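Local coordinates for minor capsid protein (PDB 6G42) that forms the penton of the mavirus capsid as a pentamer of single jelly-roll subunits, probably closing the fivefold vertices of the shell, at residues Ile61-Phe66 and Asn249-Arg254; Ser202-Glu207 and Thr236-Leu241. All coordinates share one frame; numbering follows the deposited sequence. Where two conformers were deposited one is given.

Contact 1 (Ile61-Phe66 and Asn249-Arg254); sequences IRLPLF and NSILFR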
ATOM      1  N   ILE C  61      -9.613  11.940  20.444  1.00 50.36           N
ATOM      2  CA  ILE C  61      -8.859  13.083  20.953  1.00 50.80           C
ATOM      3  C   ILE C  61      -8.949  14.227  19.955  1.00 51.86           C
ATOM      4  O   ILE C  61      -9.431  14.038  18.835  1.00 50.26           O
ATOM      5  CB  ILE C  61      -7.377  12.736  21.144  1.00 51.65           C
ATOM      6  CG1 ILE C  61      -6.744  12.340  19.804  1.00 51.86           C
ATOM      7  CG2 ILE C  61      -7.233  11.613  22.158  1.00 52.05           C
ATOM      8  CD1 ILE C  61      -5.244  12.372  19.833  1.00 53.05           C
ATOM      9  N   ARG C  62      -8.465  15.399  20.362  1.00 52.59           N
ATOM     10  CA  ARG C  62      -8.419  16.578  19.487  1.00 51.77           C
ATOM     11  C   ARG C  62      -6.985  17.064  19.330  1.00 51.23           C
ATOM     12  O   ARG C  62      -6.222  17.071  20.293  1.00 51.96           O
ATOM     13  CB  ARG C  62      -9.288  17.700  20.047  1.00 52.94           C
ATOM     14  CG  ARG C  62      -9.798  18.638  18.972  1.00 55.11           C
ATOM     15  CD  ARG C  62     -10.336  19.931  19.542  1.00 55.74           C
ATOM     16  NE  ARG C  62     -10.993  20.734  18.511  1.00 58.53           N
ATOM     17  CZ  ARG C  62     -11.399  21.996  18.666  1.00 62.11           C
ATOM     18  NH1 ARG C  62     -11.221  22.640  19.823  1.00 64.05           N
ATOM     19  NH2 ARG C  62     -11.985  22.629  17.650  1.00 62.17           N
ATOM     20  N   LEU C  63      -6.626  17.465  18.113  1.00 49.98           N
ATOM     21  CA  LEU C  63      -5.292  17.987  17.826  1.00 49.01           C
ATOM     22  C   LEU C  63      -5.380  19.268  16.994  1.00 48.98           C
ATOM     23  O   LEU C  63      -6.264  19.394  16.145  1.00 49.41           O
ATOM     24  CB  LEU C  63      -4.458  16.942  17.086  1.00 48.78           C
ATOM     25  CG  LEU C  63      -4.060  15.674  17.849  1.00 49.69           C
ATOM     26  CD1 LEU C  63      -3.382  14.693  16.901  1.00 49.49           C
ATOM     27  CD2 LEU C  63      -3.149  15.971  19.033  1.00 49.51           C
ATOM     28  N   PRO C  64      -4.468  20.228  17.242  1.00 48.30           N
ATOM     29  CA  PRO C  64      -4.453  21.439  16.426  1.00 47.72           C
ATOM     30  C   PRO C  64      -3.880  21.211  15.035  1.00 48.62           C
ATOM     31  O   PRO C  64      -3.019  20.346  14.844  1.00 47.50           O
ATOM     32  CB  PRO C  64      -3.571  22.398  17.227  1.00 48.34           C
ATOM     33  CG  PRO C  64      -2.692  21.523  18.050  1.00 49.29           C
ATOM     34  CD  PRO C  64      -3.522  20.316  18.373  1.00 49.25           C
ATOM     35  N   LEU C  65      -4.378  21.992  14.082  1.00 50.03           N
ATOM     36  CA  LEU C  65      -3.961  21.924  12.686  1.00 52.23           C
ATOM     37  C   LEU C  65      -2.955  23.012  12.272  1.00 55.91           C
ATOM     38  O   LEU C  65      -2.231  22.835  11.294  1.00 59.91           O
ATOM     39  CB  LEU C  65      -5.194  21.998  11.781  1.00 52.34           C
ATOM     40  CG  LEU C  65      -6.359  21.044  12.063  1.00 52.88           C
ATOM     41  CD1 LEU C  65      -7.313  21.027  10.879  1.00 52.38           C
ATOM     42  CD2 LEU C  65      -5.895  19.628  12.362  1.00 54.02           C
ATOM     43  N   PHE C  66      -2.919  24.129  12.999  1.00 57.15           N
ATOM     44  CA  PHE C  66      -2.088  25.288  12.643  1.00 57.50           C
ATOM     45  C   PHE C  66      -1.691  26.068  13.901  1.00 59.68           C
ATOM     46  O   PHE C  66      -2.414  26.049  14.902  1.00 62.30           O
ATOM     47  CB  PHE C  66      -2.844  26.190  11.661  1.00 54.46           C
ATOM     48  CG  PHE C  66      -1.993  27.259  11.028  1.00 54.15           C
ATOM     49  CD1 PHE C  66      -1.064  26.936  10.045  1.00 55.23           C
ATOM     50  CD2 PHE C  66      -2.126  28.594  11.400  1.00 55.37           C
ATOM     51  CE1 PHE C  66      -0.277  27.921   9.451  1.00 54.71           C
ATOM     52  CE2 PHE C  66      -1.347  29.585  10.804  1.00 54.58           C
ATOM     53  CZ  PHE C  66      -0.421  29.247   9.831  1.00 53.60           C
ATOM     54  N   ASN C 249      -9.363  13.053  15.991  1.00 47.18           N
ATOM     55  CA  ASN C 249      -8.647  11.894  15.468  1.00 46.32           C
ATOM     56  C   ASN C 249      -8.741  10.669  16.377  1.00 45.02           C
ATOM     57  O   ASN C 249      -9.086  10.756  17.556  1.00 43.39           O
ATOM     58  CB  ASN C 249      -7.169  12.237  15.235  1.00 46.83           C
ATOM     59  CG  ASN C 249      -6.974  13.265  14.135  1.00 47.85           C
ATOM     60  OD1 ASN C 249      -7.066  12.947  12.953  1.00 51.57           O
ATOM     61  ND2 ASN C 249      -6.703  14.503  14.517  1.00 49.11           N
ATOM     62  N   SER C 250      -8.435   9.527  15.773  1.00 44.64           N
ATOM     63  CA  SER C 250      -8.313   8.249  16.448  1.00 44.91           C
ATOM     64  C   SER C 250      -6.976   7.703  15.966  1.00 45.96           C
ATOM     65  O   SER C 250      -6.846   7.330  14.808  1.00 47.09           O
ATOM     66  CB  SER C 250      -9.471   7.331  16.051  1.00 44.77           C
ATOM     67  OG  SER C 250      -9.388   6.073  16.692  1.00 42.94           O
ATOM     68  N   ILE C 251      -5.978   7.702  16.844  1.00 47.58           N
ATOM     69  CA  ILE C 251      -4.596   7.418  16.455  1.00 47.90           C
ATOM     70  C   ILE C 251      -4.141   6.060  16.974  1.00 48.46           C
ATOM     71  O   ILE C 251      -3.934   5.885  18.168  1.00 49.73           O
ATOM     72  CB  ILE C 251      -3.649   8.527  16.938  1.00 47.87           C
ATOM     73  CG1 ILE C 251      -4.035   9.851  16.260  1.00 49.68           C
ATOM     74  CG2 ILE C 251      -2.201   8.168  16.617  1.00 48.27           C
ATOM     75  CD1 ILE C 251      -3.300  11.071  16.775  1.00 50.98           C
ATOM     76  N   LEU C 252      -3.979   5.115  16.054  1.00 49.03           N
ATOM     77  CA  LEU C 252      -3.524   3.765  16.367  1.00 48.51           C
ATOM     78  C   LEU C 252      -2.032   3.602  16.044  1.00 47.64           C
ATOM     79  O   LEU C 252      -1.557   4.063  14.998  1.00 45.40           O
ATOM     80  CB  LEU C 252      -4.347   2.755  15.563  1.00 49.58           C
ATOM     81  CG  LEU C 252      -4.067   1.266  15.754  1.00 51.10           C
ATOM     82  CD1 LEU C 252      -4.374   0.845  17.186  1.00 52.47           C
ATOM     83  CD2 LEU C 252      -4.890   0.458  14.759  1.00 51.23           C
ATOM     84  N   PHE C 253      -1.307   2.963  16.966  1.00 47.50           N
ATOM     85  CA  PHE C 253       0.080   2.547  16.747  1.00 47.51           C
ATOM     86  C   PHE C 253       0.251   1.064  17.108  1.00 47.87           C
ATOM     87  O   PHE C 253      -0.245   0.608  18.140  1.00 46.13           O
ATOM     88  CB  PHE C 253       1.049   3.411  17.560  1.00 46.43           C
ATOM     89  CG  PHE C 253       2.453   2.870  17.588  1.00 46.73           C
ATOM     90  CD1 PHE C 253       3.239   2.890  16.443  1.00 46.87           C
ATOM     91  CD2 PHE C 253       2.978   2.306  18.746  1.00 46.60           C
ATOM     92  CE1 PHE C 253       4.528   2.376  16.455  1.00 45.83           C
ATOM     93  CE2 PHE C 253       4.269   1.795  18.762  1.00 46.84           C
ATOM     94  CZ  PHE C 253       5.044   1.828  17.616  1.00 45.31           C
ATOM     95  N   ARG C 254       0.940   0.330  16.234  1.00 49.42           N
ATOM     96  CA  ARG C 254       1.341  -1.061  16.462  1.00 52.02           C
ATOM     97  C   ARG C 254       2.766  -1.249  15.928  1.00 55.14           C
ATOM     98  O   ARG C 254       3.064  -0.834  14.811  1.00 55.24           O
ATOM     99  CB  ARG C 254       0.374  -2.007  15.754  1.00 53.01           C
ATOM    100  CG  ARG C 254      -1.025  -2.038  16.359  1.00 55.78           C
ATOM    101  CD  ARG C 254      -1.998  -2.844  15.510  1.00 58.50           C
ATOM    102  NE  ARG C 254      -2.446  -2.120  14.313  1.00 60.28           N
ATOM    103  CZ  ARG C 254      -3.284  -2.606  13.393  1.00 60.98           C
ATOM    104  NH1 ARG C 254      -3.793  -3.834  13.507  1.00 62.21           N
ATOM    105  NH2 ARG C 254      -3.623  -1.856  12.348  1.00 61.08           N
TER
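Two backbone hydrogen bonds tie Ile61 to Asn249 where strand 49-62 of the jelly roll ends against the beginning of strand 248-264. Ile61 N gives its hydrogen to Asn249 O at 3.2 Å in an almost straight bond of 174°, and Asn249 N returns one to Ile61 O at 3.0 Å, the donor tilted 25° from the carbonyl plane. This antiparallel hydrogen-bonded pair is the one bridge between the two segments; the next backbone bond, Leu63 with Asp247, falls just before Asn249. Asn249 ND2 bonds to Gln246 O, which restrains the amide, and Leu63 CD1 packs 4.1 Å from Asn249 ND2, the two side chains crossing at about a right angle. A salt bridge to Asp247 holds Arg62.

The packing is carried by the methyl ends of Ile61, Leu63 and Ile251, all three buried. Ile61 has CG1 between its backbone N and carbonyl carbon (chi1 61°), which sends CD1 across the side chain of Ile251. Leu63 reaches toward the same isoleucine, tip to tip, while Ile204 also packs on it. CD1 of Ile251 thus meets two methyls, Ile61 CD1 at 3.9 Å and Leu63 CD1 at 3.6 Å.

Contact 2 (Ser202-Glu207 and Thr236-Leu241); sequences SHIVIE and TNYKYL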
ATOM      1  N   SER C 202       4.688  17.482  15.354  1.00 46.86           N
ATOM      2  CA  SER C 202       5.785  16.648  14.861  1.00 44.91           C
ATOM      3  C   SER C 202       5.713  15.216  15.392  1.00 43.09           C
ATOM      4  O   SER C 202       5.566  14.275  14.615  1.00 41.98           O
ATOM      5  CB  SER C 202       7.125  17.273  15.245  1.00 44.80           C
ATOM      6  OG  SER C 202       8.197  16.374  15.017  1.00 44.06           O
ATOM      7  N   HIS C 203       5.810  15.081  16.713  0.50 43.14           N
ATOM      8  CA  HIS C 203       5.872  13.783  17.394  0.50 43.54           C
ATOM      9  C   HIS C 203       4.886  13.731  18.562  0.50 43.47           C
ATOM     10  O   HIS C 203       4.479  14.772  19.078  0.50 43.34           O
ATOM     11  CB  HIS C 203       7.285  13.532  17.933  0.50 43.63           C
ATOM     12  CG  HIS C 203       8.235  12.940  16.935  0.50 43.80           C
ATOM     13  ND1 HIS C 203       9.041  13.705  16.119  0.50 43.07           N
ATOM     14  CD2 HIS C 203       8.535  11.650  16.652  0.50 43.92           C
ATOM     15  CE1 HIS C 203       9.783  12.911  15.367  0.50 43.04           C
ATOM     16  NE2 HIS C 203       9.494  11.660  15.669  0.50 43.10           N
ATOM     17  N   ILE C 204       4.496  12.513  18.946  1.00 43.70           N
ATOM     18  CA  ILE C 204       3.711  12.253  20.161  1.00 42.72           C
ATOM     19  C   ILE C 204       4.487  11.179  20.909  1.00 43.20           C
ATOM     20  O   ILE C 204       4.792  10.123  20.354  1.00 39.80           O
ATOM     21  CB  ILE C 204       2.283  11.740  19.859  1.00 42.93           C
ATOM     22  CG1 ILE C 204       1.461  12.822  19.145  1.00 42.27           C
ATOM     23  CG2 ILE C 204       1.577  11.312  21.148  1.00 43.15           C
ATOM     24  CD1 ILE C 204       0.144  12.337  18.578  1.00 41.43           C
ATOM     25  N   VAL C 205       4.768  11.456  22.176  1.00 45.35           N
ATOM     26  CA  VAL C 205       5.705  10.685  22.979  1.00 46.53           C
ATOM     27  C   VAL C 205       5.002  10.182  24.231  1.00 47.71           C
ATOM     28  O   VAL C 205       4.108  10.845  24.749  1.00 48.01           O
ATOM     29  CB  VAL C 205       6.897  11.585  23.384  1.00 48.39           C
ATOM     30  CG1 VAL C 205       7.748  10.962  24.485  1.00 50.02           C
ATOM     31  CG2 VAL C 205       7.760  11.907  22.172  1.00 48.02           C
ATOM     32  N   ILE C 206       5.417   9.006  24.699  1.00 50.76           N
ATOM     33  CA  ILE C 206       5.101   8.515  26.046  1.00 52.24           C
ATOM     34  C   ILE C 206       6.352   8.694  26.912  1.00 55.16           C
ATOM     35  O   ILE C 206       7.414   8.166  26.573  1.00 53.55           O
ATOM     36  CB  ILE C 206       4.701   7.025  26.039  1.00 51.54           C
ATOM     37  CG1 ILE C 206       3.406   6.832  25.245  1.00 51.65           C
ATOM     38  CG2 ILE C 206       4.529   6.504  27.466  1.00 51.75           C
ATOM     39  CD1 ILE C 206       3.020   5.387  25.003  1.00 51.78           C
ATOM     40  N   GLU C 207       6.209   9.426  28.022  1.00 58.94           N
ATOM     41  CA  GLU C 207       7.301   9.650  28.994  1.00 59.82           C
ATOM     42  C   GLU C 207       6.918   9.260  30.430  1.00 59.74           C
ATOM     43  O   GLU C 207       5.737   9.071  30.746  1.00 57.43           O
ATOM     44  CB  GLU C 207       7.823  11.099  28.929  1.00 60.31           C
ATOM     45  CG  GLU C 207       6.777  12.206  28.970  1.00 60.24           C
ATOM     46  CD  GLU C 207       7.362  13.594  28.722  1.00 61.84           C
ATOM     47  OE1 GLU C 207       8.344  13.733  27.957  1.00 64.30           O
ATOM     48  OE2 GLU C 207       6.828  14.569  29.283  1.00 63.33           O
ATOM     49  N   THR C 236       8.413   5.835  23.749  1.00 58.14           N
ATOM     50  CA  THR C 236       8.229   5.677  22.304  1.00 58.59           C
ATOM     51  C   THR C 236       8.057   7.050  21.647  1.00 56.74           C
ATOM     52  O   THR C 236       7.671   8.015  22.306  1.00 52.66           O
ATOM     53  CB  THR C 236       7.055   4.719  21.947  1.00 59.05           C
ATOM     54  OG1 THR C 236       7.093   4.391  20.548  1.00 56.51           O
ATOM     55  CG2 THR C 236       5.692   5.327  22.296  1.00 60.38           C
ATOM     56  N   ASN C 237       8.378   7.108  20.356  1.00 57.31           N
ATOM     57  CA  ASN C 237       8.244   8.303  19.525  1.00 57.78           C
ATOM     58  C   ASN C 237       7.337   7.975  18.362  1.00 54.04           C
ATOM     59  O   ASN C 237       7.764   7.299  17.425  1.00 56.90           O
ATOM     60  CB  ASN C 237       9.589   8.695  18.927  1.00 63.77           C
ATOM     61  CG  ASN C 237      10.453   9.471  19.878  1.00 71.31           C
ATOM     62  OD1 ASN C 237      10.589   9.112  21.047  1.00 77.46           O
ATOM     63  ND2 ASN C 237      11.080  10.532  19.371  1.00 78.16           N
ATOM     64  N   TYR C 238       6.099   8.440  18.414  1.00 49.50           N
ATOM     65  CA  TYR C 238       5.187   8.307  17.284  1.00 47.19           C
ATOM     66  C   TYR C 238       5.303   9.572  16.449  1.00 45.73           C
ATOM     67  O   TYR C 238       5.033  10.657  16.941  1.00 44.39           O
ATOM     68  CB  TYR C 238       3.750   8.116  17.767  1.00 46.56           C
ATOM     69  CG  TYR C 238       2.740   7.997  16.657  1.00 45.87           C
ATOM     70  CD1 TYR C 238       2.476   6.769  16.063  1.00 46.77           C
ATOM     71  CD2 TYR C 238       2.041   9.111  16.201  1.00 45.42           C
ATOM     72  CE1 TYR C 238       1.545   6.653  15.043  1.00 46.83           C
ATOM     73  CE2 TYR C 238       1.111   9.004  15.178  1.00 45.86           C
ATOM     74  CZ  TYR C 238       0.866   7.772  14.604  1.00 46.10           C
ATOM     75  OH  TYR C 238      -0.054   7.652  13.591  1.00 47.74           O
ATOM     76  N   LYS C 239       5.726   9.425  15.199  1.00 45.48           N
ATOM     77  CA  LYS C 239       5.707  10.525  14.247  1.00 45.46           C
ATOM     78  C   LYS C 239       4.278  10.761  13.778  1.00 45.13           C
ATOM     79  O   LYS C 239       3.606   9.824  13.356  1.00 46.36           O
ATOM     80  CB  LYS C 239       6.590  10.212  13.040  1.00 46.02           C
ATOM     81  CG  LYS C 239       6.773  11.377  12.072  1.00 46.75           C
ATOM     82  CD  LYS C 239       7.665  12.444  12.677  1.00 47.88           C
ATOM     83  CE  LYS C 239       7.657  13.733  11.886  1.00 47.90           C
ATOM     84  NZ  LYS C 239       8.361  14.779  12.673  1.00 48.61           N
ATOM     85  N   TYR C 240       3.828  12.011  13.841  1.00 45.55           N
ATOM     86  CA  TYR C 240       2.488  12.383  13.399  1.00 45.89           C
ATOM     87  C   TYR C 240       2.523  13.051  12.023  1.00 47.61           C
ATOM     88  O   TYR C 240       3.455  13.788  11.702  1.00 48.64           O
ATOM     89  CB  TYR C 240       1.829  13.297  14.428  1.00 44.54           C
ATOM     90  CG  TYR C 240       0.408  13.660  14.079  1.00 44.54           C
ATOM     91  CD1 TYR C 240      -0.632  12.749  14.259  1.00 44.27           C
ATOM     92  CD2 TYR C 240       0.103  14.912  13.544  1.00 44.64           C
ATOM     93  CE1 TYR C 240      -1.942  13.079  13.922  1.00 44.95           C
ATOM     94  CE2 TYR C 240      -1.194  15.250  13.205  1.00 44.78           C
ATOM     95  CZ  TYR C 240      -2.215  14.334  13.391  1.00 45.50           C
ATOM     96  OH  TYR C 240      -3.499  14.685  13.052  1.00 45.56           O
ATOM     97  N   LEU C 241       1.505  12.765  11.217  1.00 50.00           N
ATOM     98  CA  LEU C 241       1.309  13.391   9.909  1.00 52.57           C
ATOM     99  C   LEU C 241      -0.159  13.807   9.766  1.00 51.96           C
ATOM    100  O   LEU C 241      -1.060  13.008  10.028  1.00 51.91           O
ATOM    101  CB  LEU C 241       1.680  12.413   8.798  1.00 54.61           C
ATOM    102  CG  LEU C 241       3.106  11.853   8.832  1.00 57.95           C
ATOM    103  CD1 LEU C 241       3.227  10.660   7.895  1.00 60.19           C
ATOM    104  CD2 LEU C 241       4.129  12.923   8.478  1.00 57.01           C
TER
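The imidazole of His203 has the aliphatic part of Lys239 over one face: Lys239 CD sits 3.7 Å from the ring centroid, 24° off the normal, in a CH-pi contact offset toward the rim. A bend in the lysine chain (chi2 72°) lays CD over the ring and carries NZ on to Ser202 OG, 2.8 Å away. Ser202 OG also shares a hydrogen bond with His203 ND1 at 3.0 Å, so the hydroxyl links the lysine to the imidazole it packs on.

Between the two strands runs an antiparallel ladder. Ile204 and Tyr238 form a hydrogen-bonded pair, with Ile204 N to Tyr238 O at 2.8 Å and Tyr238 N to Ile204 O at 2.9 Å. Farther along, Tyr240 N reaches Ser202 O at 3.0 Å. Ile204 CD1 lies near the rings of both Tyr238 and Tyr240, and Ile206 CD1 meets Thr236 CG2 at 3.8 Å.

On its other side strand 201-207 pairs with strand 272-281, where Ser202 and His203 share Tyr280 as partner in a classic beta bulge. Gln298 of a neighbouring subunit hydrogen-bonds to Ser202 OG, placing this end of the pair at the subunit interface. The face that carries Ile204, Ile206, Thr236 and Tyr238, turned away from His203 and Lys239, has Ile206 and Thr236 packed on Val53 and Phe56 of strand 49-62.

Overall arrangement
Contacts 1 and 2 lie in different sheets of the jelly roll and meet through their side chains, their centres about 11 Å apart. The ring of Tyr240 takes most of the touches: its CE1 lies 3.7 Å from both Leu63 CD1 and Ile251 CD1, so it bridges both segments of contact 1, and its hydroxyl is hydrogen-bonded to Gln242. Ile251 makes a second link, its CG2 coming to 3.7 Å from Tyr238 CZ. Strand 248-264 is the next strand after 236-239, reached through residues 240-247. Both contacts also border other subunits: Leu252 packs on Lys239 of one neighbour, and Leu241 on Leu252 of another.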